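Local coordinates for chromosome partition protein Smc (PDB 5XEI) that probably acts in chromosome condensation and partitioning, hydrolysing ATP at globular heads that are linked by long coiled coils to a central hinge, at residues E222-A227 with E306-E311; V229-G234 with V300-I305. All coordinates share one frame; numbering follows the deposited sequence.

Contact 1. Residues E222-A227 with E306-E311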
loop_
_atom_site.group_PDB
_atom_site.type_symbol
_atom_site.label_atom_id
_atom_site.label_comp_id
_atom_site.label_asym_id
_atom_site.label_seq_id
_atom_site.Cartn_x
_atom_site.Cartn_y
_atom_site.Cartn_z
ATOM N N GLU A 222 -25.458 -55.564 27.077
ATOM C CA GLU A 222 -24.633 -56.744 27.289
ATOM C C GLU A 222 -25.036 -57.492 28.548
ATOM O O GLU A 222 -25.134 -58.724 28.544
ATOM C CB GLU A 222 -23.173 -56.349 27.369
ATOM C CG GLU A 222 -22.669 -55.866 26.077
ATOM C CD GLU A 222 -21.333 -56.478 25.763
ATOM O OE1 GLU A 222 -20.540 -56.698 26.715
ATOM O OE2 GLU A 222 -21.110 -56.798 24.570
ATOM N N ARG A 223 -25.242 -56.773 29.648
ATOM C CA ARG A 223 -25.735 -57.460 30.833
ATOM C C ARG A 223 -27.076 -58.122 30.538
ATOM O O ARG A 223 -27.278 -59.301 30.860
ATOM C CB ARG A 223 -25.803 -56.497 32.025
ATOM C CG ARG A 223 -24.436 -56.261 32.706
ATOM C CD ARG A 223 -23.932 -57.424 33.637
ATOM N NE ARG A 223 -23.900 -58.762 33.027
ATOM C CZ ARG A 223 -23.681 -59.914 33.680
ATOM N NH1 ARG A 223 -23.408 -59.919 34.990
ATOM N NH2 ARG A 223 -23.690 -61.076 33.006
ATOM N N LEU A 224 -27.964 -57.421 29.827
ATOM C CA LEU A 224 -29.246 -58.014 29.471
ATOM C C LEU A 224 -29.078 -59.331 28.715
ATOM O O LEU A 224 -29.901 -60.239 28.869
ATOM C CB LEU A 224 -30.077 -57.026 28.648
ATOM C CG LEU A 224 -31.415 -57.559 28.133
ATOM C CD1 LEU A 224 -32.309 -57.963 29.291
ATOM C CD2 LEU A 224 -32.097 -56.529 27.247
ATOM N N GLU A 225 -28.023 -59.480 27.915
ATOM C CA GLU A 225 -27.972 -60.708 27.134
ATOM C C GLU A 225 -27.372 -61.871 27.905
ATOM O O GLU A 225 -27.829 -63.009 27.750
ATOM C CB GLU A 225 -27.214 -60.503 25.822
ATOM C CG GLU A 225 -27.624 -61.511 24.708
ATOM C CD GLU A 225 -29.106 -61.390 24.229
ATOM O OE1 GLU A 225 -29.485 -62.068 23.241
ATOM O OE2 GLU A 225 -29.905 -60.630 24.827
ATOM N N ARG A 226 -26.366 -61.629 28.740
ATOM C CA ARG A 226 -25.860 -62.705 29.581
ATOM C C ARG A 226 -26.953 -63.199 30.536
ATOM O O ARG A 226 -27.179 -64.407 30.680
ATOM C CB ARG A 226 -24.619 -62.224 30.330
ATOM C CG ARG A 226 -23.592 -61.375 29.522
ATOM C CD ARG A 226 -22.221 -61.325 30.293
ATOM N NE ARG A 226 -21.228 -60.315 29.846
ATOM C CZ ARG A 226 -21.310 -58.993 30.051
ATOM N NH1 ARG A 226 -22.368 -58.504 30.669
ATOM N NH2 ARG A 226 -20.355 -58.145 29.630
ATOM N N ALA A 227 -27.694 -62.266 31.142
ATOM C CA ALA A 227 -28.867 -62.629 31.930
ATOM C C ALA A 227 -29.858 -63.467 31.128
ATOM O O ALA A 227 -30.509 -64.364 31.676
ATOM C CB ALA A 227 -29.547 -61.369 32.461
ATOM N N GLU A 306 -36.696 -58.019 33.255
ATOM C CA GLU A 306 -37.754 -57.036 33.059
ATOM C C GLU A 306 -37.258 -55.631 33.388
ATOM O O GLU A 306 -37.590 -54.662 32.694
ATOM C CB GLU A 306 -38.970 -57.402 33.914
ATOM C CG GLU A 306 -40.196 -56.528 33.671
ATOM C CD GLU A 306 -41.224 -56.601 34.802
ATOM O OE1 GLU A 306 -42.163 -57.425 34.724
ATOM O OE2 GLU A 306 -41.098 -55.827 35.775
ATOM N N ASP A 307 -36.435 -55.510 34.433
ATOM C CA ASP A 307 -35.884 -54.213 34.807
ATOM C C ASP A 307 -34.905 -53.715 33.751
ATOM O O ASP A 307 -35.060 -52.614 33.205
ATOM C CB ASP A 307 -35.207 -54.305 36.178
ATOM N N MET A 308 -33.882 -54.519 33.453
ATOM C CA MET A 308 -32.880 -54.124 32.470
ATOM C C MET A 308 -33.534 -53.727 31.157
ATOM O O MET A 308 -33.144 -52.736 30.534
ATOM C CB MET A 308 -31.899 -55.268 32.267
ATOM C CG MET A 308 -30.510 -54.835 31.890
ATOM S SD MET A 308 -29.265 -55.902 32.661
ATOM C CE MET A 308 -30.104 -57.488 32.583
ATOM N N GLU A 309 -34.565 -54.463 30.744
ATOM C CA GLU A 309 -35.330 -54.069 29.568
ATOM C C GLU A 309 -36.039 -52.739 29.770
ATOM O O GLU A 309 -36.347 -52.044 28.794
ATOM C CB GLU A 309 -36.360 -55.132 29.225
ATOM C CG GLU A 309 -35.790 -56.475 28.850
ATOM C CD GLU A 309 -36.878 -57.412 28.354
ATOM O OE1 GLU A 309 -37.450 -57.132 27.283
ATOM O OE2 GLU A 309 -37.184 -58.409 29.035
ATOM N N ALA A 310 -36.332 -52.373 31.015
ATOM C CA ALA A 310 -37.017 -51.108 31.238
ATOM C C ALA A 310 -36.053 -49.929 31.142
ATOM O O ALA A 310 -36.360 -48.934 30.478
ATOM C CB ALA A 310 -37.731 -51.126 32.588
ATOM N N GLU A 311 -34.883 -50.010 31.777
ATOM C CA GLU A 311 -33.992 -48.863 31.711
ATOM C C GLU A 311 -33.311 -48.736 30.363
ATOM O O GLU A 311 -32.802 -47.655 30.037
ATOM C CB GLU A 311 -32.955 -48.909 32.823
ATOM C CG GLU A 311 -32.402 -50.271 33.100
ATOM C CD GLU A 311 -31.916 -50.374 34.530
ATOM O OE1 GLU A 311 -31.105 -49.506 34.941
ATOM O OE2 GLU A 311 -32.367 -51.306 35.238
#
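In the antiparallel coiled coil of the SMC arm, M308 of helix 298-315 packs against R223, L224 and A227 of helix 170-246. The axes of the two segments approach to 9.7 Å, and their directions differ by 157°. L224 and M308 have the nearest CA atoms, 6.1 Å apart. Their side chains slide past each other in opposite directions, each reaching for the other helix. L224 CB lies 3.9 Å from M308 CG. The M308 chain bends at both chi2 and chi3, so SD and CE turn along the surface of helix 170-246. M308 SD comes to 3.6 Å from R223 CB, while its CE lies beside the backbone of L224 and 3.9 Å from A227 CB. R223 contributes only this aliphatic base, because the rest of its chain leads away. L224 has CG anti to the backbone N (chi1 176°), which sends its two methyls across. The side chains of L224 and E309 cross at about a right angle, with L224 CD1 3.8 Å from E309 CG. The carboxylate of E309 continues to a long, weak ion pair with R228. No hydrogen bond joins the two segments. M308 also touches L220, so it sits among residues i, i+3, i+4 and i+7 of the facing helix. L224 does the same between I305, M308, E309 and I312. This mutual fit is the knobs-into-holes packing of a coiled coil.

Contact 2. Residues V229-G234 with V300-I305; sequences VALLLG and VLRKEI
A230 meets L301 through a single methyl: its CB is 4.0 Å from L301 CD1. L301 comes from the opposing helix with its chain extended at chi2 (-177°), and the same CD1 reaches the backbone of helix 170-246. L301 CD1 lies 3.6 Å from L231 N and is also close to L231 CA. The A230 methyl also touches V291, in the loop before helix 298-315.

L231 makes the broadest contact of the segment. Its CB faces L301 CB at 4.1 Å, and the CA atoms of this pair are the nearest across the two segments, 5.9 Å apart. With CG anti to the backbone N (chi1 155°), the two methyls of L231 part to different neighbours. L231 CD1 lies 3.8 Å from R302 CG, against the aliphatic part of that arginine. L231 CD2 lies 3.9 Å from I305 CD1, and the two side chains cross at about a right angle. I305 also touches L224, A227 and R228, so it is a knob in a hole formed by residues i, i+3, i+4 and i+7, as in a coiled coil. The two segments run antiparallel, at 158°. R302 bends at chi3, and its guanidinium forms a salt bridge through NE with E299 of its own helix.

L232 and L233 take no part in this interface and pack instead on L280.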
loop_
_atom_site.group_PDB
_atom_site.type_symbol
_atom_site.label_atom_id
_atom_site.label_comp_id
_atom_site.label_asym_id
_atom_site.label_seq_id
_atom_site.Cartn_x
_atom_site.Cartn_y
_atom_site.Cartn_z
ATOM N N VAL A 229 -29.033 -65.553 28.729
ATOM C CA VAL A 229 -28.455 -66.886 28.631
ATOM C C VAL A 229 -28.541 -67.596 29.982
ATOM O O VAL A 229 -28.809 -68.806 30.043
ATOM C CB VAL A 229 -27.008 -66.804 28.101
ATOM C CG1 VAL A 229 -26.425 -68.177 27.974
ATOM C CG2 VAL A 229 -26.972 -66.118 26.742
ATOM N N ALA A 230 -28.354 -66.848 31.076
ATOM C CA ALA A 230 -28.442 -67.411 32.422
ATOM C C ALA A 230 -29.829 -67.972 32.697
ATOM O O ALA A 230 -29.979 -69.160 32.999
ATOM C CB ALA A 230 -28.091 -66.351 33.464
ATOM N N LEU A 231 -30.863 -67.123 32.606
ATOM C CA LEU A 231 -32.232 -67.592 32.813
ATOM C C LEU A 231 -32.511 -68.837 31.989
ATOM O O LEU A 231 -33.329 -69.677 32.376
ATOM C CB LEU A 231 -33.240 -66.497 32.455
ATOM C CG LEU A 231 -34.653 -66.940 32.044
ATOM C CD1 LEU A 231 -35.412 -67.485 33.233
ATOM C CD2 LEU A 231 -35.445 -65.834 31.407
ATOM N N LEU A 232 -31.802 -69.001 30.883
ATOM C CA LEU A 232 -32.091 -70.119 30.007
ATOM C C LEU A 232 -31.386 -71.400 30.456
ATOM O O LEU A 232 -31.985 -72.480 30.406
ATOM C CB LEU A 232 -31.733 -69.731 28.584
ATOM C CG LEU A 232 -31.692 -70.846 27.575
ATOM C CD1 LEU A 232 -32.999 -71.568 27.615
ATOM C CD2 LEU A 232 -31.615 -70.138 26.293
ATOM N N LEU A 233 -30.133 -71.314 30.914
ATOM C CA LEU A 233 -29.482 -72.497 31.472
ATOM C C LEU A 233 -30.287 -73.062 32.639
ATOM O O LEU A 233 -30.528 -74.272 32.716
ATOM C CB LEU A 233 -28.058 -72.154 31.900
ATOM C CG LEU A 233 -27.108 -71.927 30.728
ATOM C CD1 LEU A 233 -25.750 -71.397 31.168
ATOM C CD2 LEU A 233 -26.950 -73.220 29.984
ATOM N N GLY A 234 -30.731 -72.190 33.546
ATOM C CA GLY A 234 -31.667 -72.626 34.568
ATOM C C GLY A 234 -32.971 -73.143 33.991
ATOM O O GLY A 234 -33.509 -74.145 34.467
ATOM N N VAL A 300 -36.052 -64.394 39.995
ATOM C CA VAL A 300 -35.274 -63.172 40.191
ATOM C C VAL A 300 -34.601 -62.764 38.880
ATOM O O VAL A 300 -34.445 -61.569 38.590
ATOM C CB VAL A 300 -34.258 -63.332 41.339
ATOM C CG1 VAL A 300 -34.950 -63.895 42.563
ATOM C CG2 VAL A 300 -33.061 -64.175 40.918
ATOM N N LEU A 301 -34.233 -63.740 38.049
ATOM C CA LEU A 301 -33.662 -63.415 36.751
ATOM C C LEU A 301 -34.699 -62.786 35.828
ATOM O O LEU A 301 -34.367 -61.903 35.034
ATOM C CB LEU A 301 -33.066 -64.670 36.127
ATOM C CG LEU A 301 -31.728 -65.033 36.753
ATOM C CD1 LEU A 301 -31.142 -66.225 36.055
ATOM C CD2 LEU A 301 -30.791 -63.832 36.659
ATOM N N ARG A 302 -35.957 -63.218 35.910
ATOM C CA ARG A 302 -36.968 -62.625 35.043
ATOM C C ARG A 302 -37.358 -61.232 35.521
ATOM O O ARG A 302 -37.623 -60.345 34.702
ATOM C CB ARG A 302 -38.193 -63.531 34.948
ATOM C CG ARG A 302 -37.836 -64.984 34.754
ATOM C CD ARG A 302 -38.926 -65.769 34.043
ATOM N NE ARG A 302 -40.177 -65.804 34.796
ATOM C CZ ARG A 302 -41.270 -66.452 34.400
ATOM N NH1 ARG A 302 -41.256 -67.136 33.263
ATOM N NH2 ARG A 302 -42.371 -66.425 35.146
ATOM N N LYS A 303 -37.394 -61.009 36.840
ATOM C CA LYS A 303 -37.654 -59.660 37.333
ATOM C C LYS A 303 -36.515 -58.726 36.963
ATOM O O LYS A 303 -36.749 -57.569 36.589
ATOM C CB LYS A 303 -37.865 -59.669 38.843
ATOM N N GLU A 304 -35.278 -59.230 37.034
ATOM C CA GLU A 304 -34.100 -58.426 36.720
ATOM C C GLU A 304 -33.966 -58.179 35.219
ATOM O O GLU A 304 -33.463 -57.131 34.790
ATOM C CB GLU A 304 -32.864 -59.126 37.257
ATOM C CG GLU A 304 -31.577 -58.491 36.847
ATOM C CD GLU A 304 -30.402 -59.316 37.297
ATOM O OE1 GLU A 304 -30.641 -60.428 37.842
ATOM O OE2 GLU A 304 -29.252 -58.857 37.101
ATOM N N ILE A 305 -34.389 -59.141 34.405
ATOM C CA ILE A 305 -34.442 -58.908 32.970
ATOM C C ILE A 305 -35.513 -57.871 32.655
ATOM O O ILE A 305 -35.267 -56.906 31.921
ATOM C CB ILE A 305 -34.664 -60.242 32.230
ATOM C CG1 ILE A 305 -33.332 -61.008 32.156
ATOM C CG2 ILE A 305 -35.251 -60.024 30.845
ATOM C CD1 ILE A 305 -33.427 -62.451 31.657
#

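The chain is the Smc head domain with a piece of the coiled coil and the joint. From the head, helix 170-246 runs outward, passing 222-227 before 229-234. An unmodelled junction at 255-258 follows, where the construct joins the two parts of the protein without the rest of the arm and the hinge. The chain returns through helices 261-278, 285-289 and 298-315. There 300-305 pairs first, in contact 2, closing a loop of 65 residues in this construct. Then 306-311 pairs in contact 1, closing one of 78 that contains the first. The loops nest without crossing. The contact centres are 10 Å apart and share packing through I305. Helix 321-383 leads back toward the head.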